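Local coordinates for putative type VI secretion protein (Escherichia coli, PDB 6SKI) that probably hydrolyses membrane phospholipids as a toxic effector that is carried on the VgrG spike of the type VI secretion system, at residues E51-A54 / S55-M58; N295-K298 / G299-E303; N387-N390 / Q391-A394. All blocks are in the same frame, centred on the assembly; numbering follows the deposited sequence.

Contact 1 of 3, residues E51-A54 / S55-M58; sequences ENTA and SRLM
Asn52 OD1 takes up the amide of Ser55 at the start of helix 53-58, with N to OD1 3.0 Å. The N-H points within 23° of straight at the oxygen, and the donor lies tilted from the amide's carbonyl plane. CG of Asn52 is placed between backbone N and carbonyl carbon (chi1 53°), which curls OD1 back over the first turn. Farther along, the amides are met by main-chain carbonyls: Leu57 N reaches Thr53 O at 2.9 Å and Met58 N reaches Ala54 O at 2.9 Å, whereas Arg56 N has a weak bond to Asn52 O at 3.3 Å. The Arg56 guanidinium lays one face over Thr53 CA; Glu51 O lies at its edge, near the plane, and takes a weak bond from NH1. The Glu51 carboxylate does not pair with this arginine. Its extended chain runs past in the opposite direction, bringing OE1 to 3.6 Å from Arg56 CG, while OE1 forms a salt bridge with Lys59. Ser55 OG is hydrogen-bonded to Arg198. Thr53 CG2 and Leu57 CD1, 3.6 Å apart, lie side by side. With its side chain closing on the third amide, Asn52 makes a classic asparagine N-cap of a short helix.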
ATOM      1  N   GLU A  51       2.785 -10.071   7.854  1.00 58.94           N
ATOM      2  CA  GLU A  51       1.380  -9.704   7.942  1.00 58.94           C
ATOM      3  C   GLU A  51       0.839 -10.075   9.315  1.00 58.94           C
ATOM      4  O   GLU A  51       1.121 -11.158   9.836  1.00 58.94           O
ATOM      5  CB  GLU A  51       0.582 -10.411   6.849  1.00 58.94           C
ATOM      6  CG  GLU A  51      -0.683  -9.695   6.441  1.00 58.94           C
ATOM      7  CD  GLU A  51      -1.420 -10.413   5.332  1.00 58.94           C
ATOM      8  OE1 GLU A  51      -1.033 -11.552   5.000  1.00 58.94           O
ATOM      9  OE2 GLU A  51      -2.386  -9.840   4.789  1.00 58.94           O
ATOM     10  N   ASN A  52       0.060  -9.175   9.907  1.00 56.96           N
ATOM     11  CA  ASN A  52      -0.455  -9.446  11.238  1.00 56.96           C
ATOM     12  C   ASN A  52      -1.564 -10.493  11.180  1.00 56.96           C
ATOM     13  O   ASN A  52      -2.080 -10.835  10.114  1.00 56.96           O
ATOM     14  CB  ASN A  52      -0.954  -8.164  11.907  1.00 56.96           C
ATOM     15  CG  ASN A  52      -1.944  -7.396  11.057  1.00 56.96           C
ATOM     16  OD1 ASN A  52      -2.641  -7.963  10.219  1.00 56.96           O
ATOM     17  ND2 ASN A  52      -2.017  -6.092  11.279  1.00 56.96           N
ATOM     18  N   THR A  53      -1.916 -11.012  12.356  1.00 56.87           N
ATOM     19  CA  THR A  53      -2.905 -12.082  12.428  1.00 56.87           C
ATOM     20  C   THR A  53      -4.251 -11.632  11.874  1.00 56.87           C
ATOM     21  O   THR A  53      -4.954 -12.413  11.226  1.00 56.87           O
ATOM     22  CB  THR A  53      -3.048 -12.561  13.872  1.00 56.87           C
ATOM     23  OG1 THR A  53      -1.826 -13.176  14.292  1.00 56.87           O
ATOM     24  CG2 THR A  53      -4.170 -13.573  13.999  1.00 56.87           C
ATOM     25  N   ALA A  54      -4.619 -10.371  12.107  1.00 55.96           N
ATOM     26  CA  ALA A  54      -5.942  -9.900  11.714  1.00 55.96           C
ATOM     27  C   ALA A  54      -6.122  -9.918  10.200  1.00 55.96           C
ATOM     28  O   ALA A  54      -7.186 -10.300   9.704  1.00 55.96           O
ATOM     29  CB  ALA A  54      -6.181  -8.502  12.275  1.00 55.96           C
ATOM     30  N   SER A  55      -5.099  -9.510   9.449  1.00 56.13           N
ATOM     31  CA  SER A  55      -5.184  -9.533   7.990  1.00 56.13           C
ATOM     32  C   SER A  55      -5.277 -10.962   7.466  1.00 56.13           C
ATOM     33  O   SER A  55      -6.100 -11.277   6.593  1.00 56.13           O
ATOM     34  CB  SER A  55      -3.967  -8.827   7.397  1.00 56.13           C
ATOM     35  OG  SER A  55      -4.208  -7.449   7.199  1.00 56.13           O
ATOM     36  N   ARG A  56      -4.423 -11.841   7.990  1.00 57.11           N
ATOM     37  CA  ARG A  56      -4.437 -13.237   7.575  1.00 57.11           C
ATOM     38  C   ARG A  56      -5.782 -13.881   7.869  1.00 57.11           C
ATOM     39  O   ARG A  56      -6.260 -14.718   7.097  1.00 57.11           O
ATOM     40  CB  ARG A  56      -3.309 -13.986   8.279  1.00 57.11           C
ATOM     41  CG  ARG A  56      -1.924 -13.520   7.870  1.00 57.11           C
ATOM     42  CD  ARG A  56      -0.859 -14.497   8.318  1.00 57.11           C
ATOM     43  NE  ARG A  56      -1.316 -15.322   9.430  1.00 57.11           N
ATOM     44  CZ  ARG A  56      -0.943 -15.141  10.692  1.00 57.11           C
ATOM     45  NH1 ARG A  56      -0.108 -14.160  11.003  1.00 57.11           N
ATOM     46  NH2 ARG A  56      -1.406 -15.938  11.644  1.00 57.11           N
ATOM     47  N   LEU A  57      -6.414 -13.497   8.980  1.00 55.07           N
ATOM     48  CA  LEU A  57      -7.732 -14.034   9.298  1.00 55.07           C
ATOM     49  C   LEU A  57      -8.815 -13.414   8.430  1.00 55.07           C
ATOM     50  O   LEU A  57      -9.792 -14.088   8.095  1.00 55.07           O
ATOM     51  CB  LEU A  57      -8.051 -13.816  10.775  1.00 55.07           C
ATOM     52  CG  LEU A  57      -7.167 -14.580  11.753  1.00 55.07           C
ATOM     53  CD1 LEU A  57      -7.630 -14.348  13.171  1.00 55.07           C
ATOM     54  CD2 LEU A  57      -7.168 -16.053  11.415  1.00 55.07           C
ATOM     55  N   MET A  58      -8.665 -12.140   8.062  1.00 54.84           N
ATOM     56  CA  MET A  58      -9.571 -11.544   7.090  1.00 54.84           C
ATOM     57  C   MET A  58      -9.549 -12.315   5.786  1.00 54.84           C
ATOM     58  O   MET A  58     -10.569 -12.405   5.095  1.00 54.84           O
ATOM     59  CB  MET A  58      -9.187 -10.087   6.836  1.00 54.84           C
ATOM     60  CG  MET A  58     -10.168  -9.070   7.363  1.00 54.84           C
ATOM     61  SD  MET A  58      -9.784  -7.413   6.782  1.00 54.84           S
ATOM     62  CE  MET A  58     -10.687  -7.369   5.240  1.00 54.84           C
TER

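Contact 2 of 3, residues N295-K298 / G299-E303; sequences NSIK and GMWPE
The carboxylate of Glu303 is gripped by Ser296 and by the amide of Ile297. Ile297 N donates to Glu303 OE1 at 2.7 Å and Ser296 OG to Glu303 OE2 at 2.9 Å. Both oxygens are met on their syn sides, with the donors 20° and 32° out of the carboxylate plane, so that two bonds limit its rotation. Thr283 OG1 of strand 278-284 adds a weak bond to OE2. The same serine oxygen, Ser296 OG, accepts from Lys298 N at 2.9 Å, closing an ST turn. Glu303 reaches across because its CG stands opposite the backbone N (chi1 174°) and the chain runs on extended.

Among main-chain bonds, Ile297 O receives Trp301 N at 3.0 Å, and Met300 N more weakly. Gly299 adopts backbone angles at which a side chain would collide with Lys298 O.

Apolar contact is modest: Ile297 CD1 meets Trp301 CB at 3.5 Å, the two side chains crossing obliquely.

The turn joins strand 294-296, paired in parallel with 536-538, to strand 303-306 at the margin of the main sheet. Ile297 and Trp301 both rest on Val279 of the adjoining strand 278-284, while Trp301 NE1 is hydrogen-bonded to Leu271 O.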
ATOM      1  N   ASN A 295      -8.816  -2.741  -8.423  1.00 46.12           N
ATOM      2  CA  ASN A 295      -9.636  -1.560  -8.665  1.00 46.12           C
ATOM      3  C   ASN A 295      -8.936  -0.753  -9.749  1.00 46.12           C
ATOM      4  O   ASN A 295      -7.889  -0.147  -9.503  1.00 46.12           O
ATOM      5  CB  ASN A 295      -9.833  -0.738  -7.395  1.00 46.12           C
ATOM      6  CG  ASN A 295     -10.525  -1.514  -6.302  1.00 46.12           C
ATOM      7  OD1 ASN A 295     -11.713  -1.324  -6.051  1.00 46.12           O
ATOM      8  ND2 ASN A 295      -9.789  -2.393  -5.640  1.00 46.12           N
ATOM      9  N   SER A 296      -9.505  -0.754 -10.944  1.00 47.89           N
ATOM     10  CA  SER A 296      -8.832  -0.213 -12.112  1.00 47.89           C
ATOM     11  C   SER A 296      -9.291   1.209 -12.401  1.00 47.89           C
ATOM     12  O   SER A 296     -10.444   1.575 -12.169  1.00 47.89           O
ATOM     13  CB  SER A 296      -9.080  -1.093 -13.335  1.00 47.89           C
ATOM     14  OG  SER A 296      -8.781  -0.401 -14.530  1.00 47.89           O
ATOM     15  N   ILE A 297      -8.360   2.007 -12.910  1.00 47.75           N
ATOM     16  CA  ILE A 297      -8.629   3.362 -13.358  1.00 47.75           C
ATOM     17  C   ILE A 297      -8.538   3.460 -14.879  1.00 47.75           C
ATOM     18  O   ILE A 297      -8.381   4.547 -15.425  1.00 47.75           O
ATOM     19  CB  ILE A 297      -7.694   4.367 -12.666  1.00 47.75           C
ATOM     20  CG1 ILE A 297      -6.264   4.211 -13.179  1.00 47.75           C
ATOM     21  CG2 ILE A 297      -7.738   4.181 -11.165  1.00 47.75           C
ATOM     22  CD1 ILE A 297      -5.324   5.281 -12.704  1.00 47.75           C
ATOM     23  N   LYS A 298      -8.653   2.329 -15.569  1.00 51.23           N
ATOM     24  CA  LYS A 298      -8.538   2.299 -17.018  1.00 51.23           C
ATOM     25  C   LYS A 298      -9.747   2.967 -17.651  1.00 51.23           C
ATOM     26  O   LYS A 298     -10.887   2.718 -17.247  1.00 51.23           O
ATOM     27  CB  LYS A 298      -8.411   0.862 -17.516  1.00 51.23           C
ATOM     28  CG  LYS A 298      -7.985   0.753 -18.963  1.00 51.23           C
ATOM     29  CD  LYS A 298      -6.744  -0.100 -19.107  1.00 51.23           C
ATOM     30  CE  LYS A 298      -6.000   0.232 -20.384  1.00 51.23           C
ATOM     31  NZ  LYS A 298      -5.515   1.637 -20.387  1.00 51.23           N
ATOM     32  N   GLY A 299      -9.496   3.820 -18.643  1.00 55.03           N
ATOM     33  CA  GLY A 299     -10.520   4.571 -19.316  1.00 55.03           C
ATOM     34  C   GLY A 299     -10.671   5.987 -18.803  1.00 55.03           C
ATOM     35  O   GLY A 299     -10.986   6.891 -19.585  1.00 55.03           O
ATOM     36  N   MET A 300     -10.443   6.200 -17.510  1.00 54.91           N
ATOM     37  CA  MET A 300     -10.521   7.519 -16.902  1.00 54.91           C
ATOM     38  C   MET A 300      -9.150   8.164 -16.745  1.00 54.91           C
ATOM     39  O   MET A 300      -8.985   9.349 -17.044  1.00 54.91           O
ATOM     40  CB  MET A 300     -11.219   7.425 -15.542  1.00 54.91           C
ATOM     41  CG  MET A 300     -12.431   6.510 -15.539  1.00 54.91           C
ATOM     42  SD  MET A 300     -13.825   7.188 -16.458  1.00 54.91           S
ATOM     43  CE  MET A 300     -14.667   5.686 -16.955  1.00 54.91           C
ATOM     44  N   TRP A 301      -8.166   7.409 -16.284  1.00 47.94           N
ATOM     45  CA  TRP A 301      -6.806   7.887 -16.075  1.00 47.94           C
ATOM     46  C   TRP A 301      -5.829   6.930 -16.728  1.00 47.94           C
ATOM     47  O   TRP A 301      -6.175   5.785 -17.036  1.00 47.94           O
ATOM     48  CB  TRP A 301      -6.512   8.012 -14.574  1.00 47.94           C
ATOM     49  CG  TRP A 301      -7.248   9.125 -13.918  1.00 47.94           C
ATOM     50  CD1 TRP A 301      -8.373   9.023 -13.161  1.00 47.94           C
ATOM     51  CD2 TRP A 301      -6.916  10.514 -13.963  1.00 47.94           C
ATOM     52  NE1 TRP A 301      -8.762  10.263 -12.727  1.00 47.94           N
ATOM     53  CE2 TRP A 301      -7.884  11.197 -13.208  1.00 47.94           C
ATOM     54  CE3 TRP A 301      -5.894  11.247 -14.569  1.00 47.94           C
ATOM     55  CZ2 TRP A 301      -7.858  12.575 -13.037  1.00 47.94           C
ATOM     56  CZ3 TRP A 301      -5.870  12.613 -14.400  1.00 47.94           C
ATOM     57  CH2 TRP A 301      -6.846  13.264 -13.642  1.00 47.94           C
ATOM     58  N   PRO A 302      -4.595   7.371 -16.973  1.00 46.79           N
ATOM     59  CA  PRO A 302      -3.599   6.481 -17.580  1.00 46.79           C
ATOM     60  C   PRO A 302      -3.289   5.287 -16.690  1.00 46.79           C
ATOM     61  O   PRO A 302      -2.961   5.432 -15.512  1.00 46.79           O
ATOM     62  CB  PRO A 302      -2.383   7.397 -17.750  1.00 46.79           C
ATOM     63  CG  PRO A 302      -3.013   8.724 -17.963  1.00 46.79           C
ATOM     64  CD  PRO A 302      -4.071   8.745 -16.900  1.00 46.79           C
ATOM     65  N   GLU A 303      -3.398   4.097 -17.271  1.00 48.42           N
ATOM     66  CA  GLU A 303      -3.182   2.850 -16.552  1.00 48.42           C
ATOM     67  C   GLU A 303      -2.322   1.943 -17.411  1.00 48.42           C
ATOM     68  O   GLU A 303      -2.652   1.694 -18.573  1.00 48.42           O
ATOM     69  CB  GLU A 303      -4.506   2.161 -16.221  1.00 48.42           C
ATOM     70  CG  GLU A 303      -4.331   0.791 -15.609  1.00 48.42           C
ATOM     71  CD  GLU A 303      -5.530   0.359 -14.802  1.00 48.42           C
ATOM     72  OE1 GLU A 303      -6.025   1.169 -14.001  1.00 48.42           O
ATOM     73  OE2 GLU A 303      -5.978  -0.793 -14.967  1.00 48.42           O
TER

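Contact 3 of 3, residues N387-N390 / Q391-A394; sequences NNSN and QRRA
Asn388 O and Arg392 N open the short helix 389-394 with a backbone hydrogen bond of 3.0 Å. The next follows from Arg393 N to Ser389 O at 2.9 Å, and a weaker one joins Ala394 N to Asn390 O at 3.4 Å. Asn388 occupies the N-cap position, and the CA atoms of Ser389 and Arg392 stand 4.7 Å apart as the chain winds into its first turn.

Among the side chains, Arg392 folds back over the start of the helix. Its chain bends at chi3 (-57°), which lays one face of the guanidinium over Ser389 CA, 3.3 Å below the plane, with the carbonyl carbon of Asn388 beneath the same face. NH2 also lies 3.4 Å from Ser389 CB. The Asn387 amide crosses the guanidinium, ND2 3.6 Å from Arg392 NH1, the two planes 82° apart. On another flank, Asn388 ND2 sits 3.2 Å from Gln391 CG, an approach to the aliphatic part of the glutamine, with the two amide planes strongly inclined to each other. Asn390 and Arg393 run side by side in the same direction, though the placing of the Arg393 end against Asn390 OD1 is doubtful.

This exposed helix links strand 376-386 to strand 398-409; Gln391 touches Val396 and Arg392 touches Ile397, both in the loop that leads to strand 398-409.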
ATOM      1  N   ASN A 387      -7.212 -46.930   8.126  1.00 71.90           N
ATOM      2  CA  ASN A 387      -7.537 -47.901   9.162  1.00 71.90           C
ATOM      3  C   ASN A 387      -9.042 -48.122   9.174  1.00 71.90           C
ATOM      4  O   ASN A 387      -9.797 -47.292   9.690  1.00 71.90           O
ATOM      5  CB  ASN A 387      -7.045 -47.420  10.523  1.00 71.90           C
ATOM      6  CG  ASN A 387      -5.612 -47.821  10.799  1.00 71.90           C
ATOM      7  OD1 ASN A 387      -5.045 -47.467  11.833  1.00 71.90           O
ATOM      8  ND2 ASN A 387      -5.014 -48.565   9.874  1.00 71.90           N
ATOM      9  N   ASN A 388      -9.484 -49.237   8.599  1.00 68.68           N
ATOM     10  CA  ASN A 388     -10.874 -49.669   8.686  1.00 68.68           C
ATOM     11  C   ASN A 388     -10.869 -51.140   9.072  1.00 68.68           C
ATOM     12  O   ASN A 388     -10.661 -52.008   8.218  1.00 68.68           O
ATOM     13  CB  ASN A 388     -11.614 -49.443   7.370  1.00 68.68           C
ATOM     14  CG  ASN A 388     -13.117 -49.486   7.537  1.00 68.68           C
ATOM     15  OD1 ASN A 388     -13.624 -49.536   8.655  1.00 68.68           O
ATOM     16  ND2 ASN A 388     -13.838 -49.440   6.427  1.00 68.68           N
ATOM     17  N   SER A 389     -11.088 -51.417  10.358  1.00 67.19           N
ATOM     18  CA  SER A 389     -11.068 -52.796  10.832  1.00 67.19           C
ATOM     19  C   SER A 389     -12.225 -53.595  10.254  1.00 67.19           C
ATOM     20  O   SER A 389     -12.097 -54.802  10.017  1.00 67.19           O
ATOM     21  CB  SER A 389     -11.106 -52.821  12.358  1.00 67.19           C
ATOM     22  OG  SER A 389     -11.947 -51.797  12.858  1.00 67.19           O
ATOM     23  N   ASN A 390     -13.362 -52.938  10.026  1.00 65.84           N
ATOM     24  CA  ASN A 390     -14.519 -53.627   9.472  1.00 65.84           C
ATOM     25  C   ASN A 390     -14.201 -54.215   8.105  1.00 65.84           C
ATOM     26  O   ASN A 390     -14.566 -55.356   7.806  1.00 65.84           O
ATOM     27  CB  ASN A 390     -15.702 -52.665   9.391  1.00 65.84           C
ATOM     28  CG  ASN A 390     -16.199 -52.244  10.755  1.00 65.84           C
ATOM     29  OD1 ASN A 390     -16.221 -53.040  11.691  1.00 65.84           O
ATOM     30  ND2 ASN A 390     -16.592 -50.987  10.877  1.00 65.84           N
ATOM     31  N   GLN A 391     -13.518 -53.444   7.258  1.00 67.07           N
ATOM     32  CA  GLN A 391     -13.121 -53.960   5.954  1.00 67.07           C
ATOM     33  C   GLN A 391     -11.934 -54.907   6.067  1.00 67.07           C
ATOM     34  O   GLN A 391     -11.781 -55.814   5.242  1.00 67.07           O
ATOM     35  CB  GLN A 391     -12.815 -52.806   5.002  1.00 67.07           C
ATOM     36  CG  GLN A 391     -14.041 -52.005   4.602  1.00 67.07           C
ATOM     37  CD  GLN A 391     -14.884 -52.686   3.541  1.00 67.07           C
ATOM     38  OE1 GLN A 391     -15.300 -53.832   3.698  1.00 67.07           O
ATOM     39  NE2 GLN A 391     -15.141 -51.975   2.451  1.00 67.07           N
ATOM     40  N   ARG A 392     -11.076 -54.711   7.072  1.00 68.14           N
ATOM     41  CA  ARG A 392      -9.977 -55.649   7.278  1.00 68.14           C
ATOM     42  C   ARG A 392     -10.500 -57.047   7.579  1.00 68.14           C
ATOM     43  O   ARG A 392      -9.908 -58.044   7.152  1.00 68.14           O
ATOM     44  CB  ARG A 392      -9.067 -55.174   8.409  1.00 68.14           C
ATOM     45  CG  ARG A 392      -7.870 -54.374   7.948  1.00 68.14           C
ATOM     46  CD  ARG A 392      -6.816 -54.292   9.037  1.00 68.14           C
ATOM     47  NE  ARG A 392      -7.325 -53.708  10.275  1.00 68.14           N
ATOM     48  CZ  ARG A 392      -7.434 -52.402  10.499  1.00 68.14           C
ATOM     49  NH1 ARG A 392      -7.070 -51.532   9.567  1.00 68.14           N
ATOM     50  NH2 ARG A 392      -7.906 -51.965  11.657  1.00 68.14           N
ATOM     51  N   ARG A 393     -11.605 -57.140   8.321  1.00 65.34           N
ATOM     52  CA  ARG A 393     -12.217 -58.444   8.549  1.00 65.34           C
ATOM     53  C   ARG A 393     -12.805 -59.012   7.266  1.00 65.34           C
ATOM     54  O   ARG A 393     -12.858 -60.235   7.098  1.00 65.34           O
ATOM     55  CB  ARG A 393     -13.289 -58.347   9.632  1.00 65.34           C
ATOM     56  CG  ARG A 393     -12.736 -58.146  11.026  1.00 65.34           C
ATOM     57  CD  ARG A 393     -13.846 -58.043  12.049  1.00 65.34           C
ATOM     58  NE  ARG A 393     -14.515 -56.749  12.013  1.00 65.34           N
ATOM     59  CZ  ARG A 393     -15.768 -56.572  11.614  1.00 65.34           C
ATOM     60  NH1 ARG A 393     -16.488 -57.608  11.210  1.00 65.34           N
ATOM     61  NH2 ARG A 393     -16.302 -55.362  11.614  1.00 65.34           N
ATOM     62  N   ALA A 394     -13.246 -58.149   6.354  1.00 66.35           N
ATOM     63  CA  ALA A 394     -13.687 -58.588   5.039  1.00 66.35           C
ATOM     64  C   ALA A 394     -12.529 -58.857   4.090  1.00 66.35           C
ATOM     65  O   ALA A 394     -12.761 -59.341   2.977  1.00 66.35           O
ATOM     66  CB  ALA A 394     -14.626 -57.549   4.423  1.00 66.35           C
TER

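In the fold
The three contacts follow one another along the chain without touching, each a local turn or helix start. Contacts 1 and 2 lie on opposite sides of the chain's centre, with their own centres 29 Å apart and their nearest atoms about 12 Å apart. Contact 2 belongs to the Tle1-like catalytic region, and the Glu303 side chain comes close to Ser197, His310 and Asp245 but makes no contact with them; these three have the geometry of a Ser-His-Asp triad and may form the active site. Contact 1 is tied through Ser55 to Arg198, which follows Ser197 in the chain. Contact 3 stands far out, its centre 62 Å from that of contact 2 and 43 Å from that of contact 1.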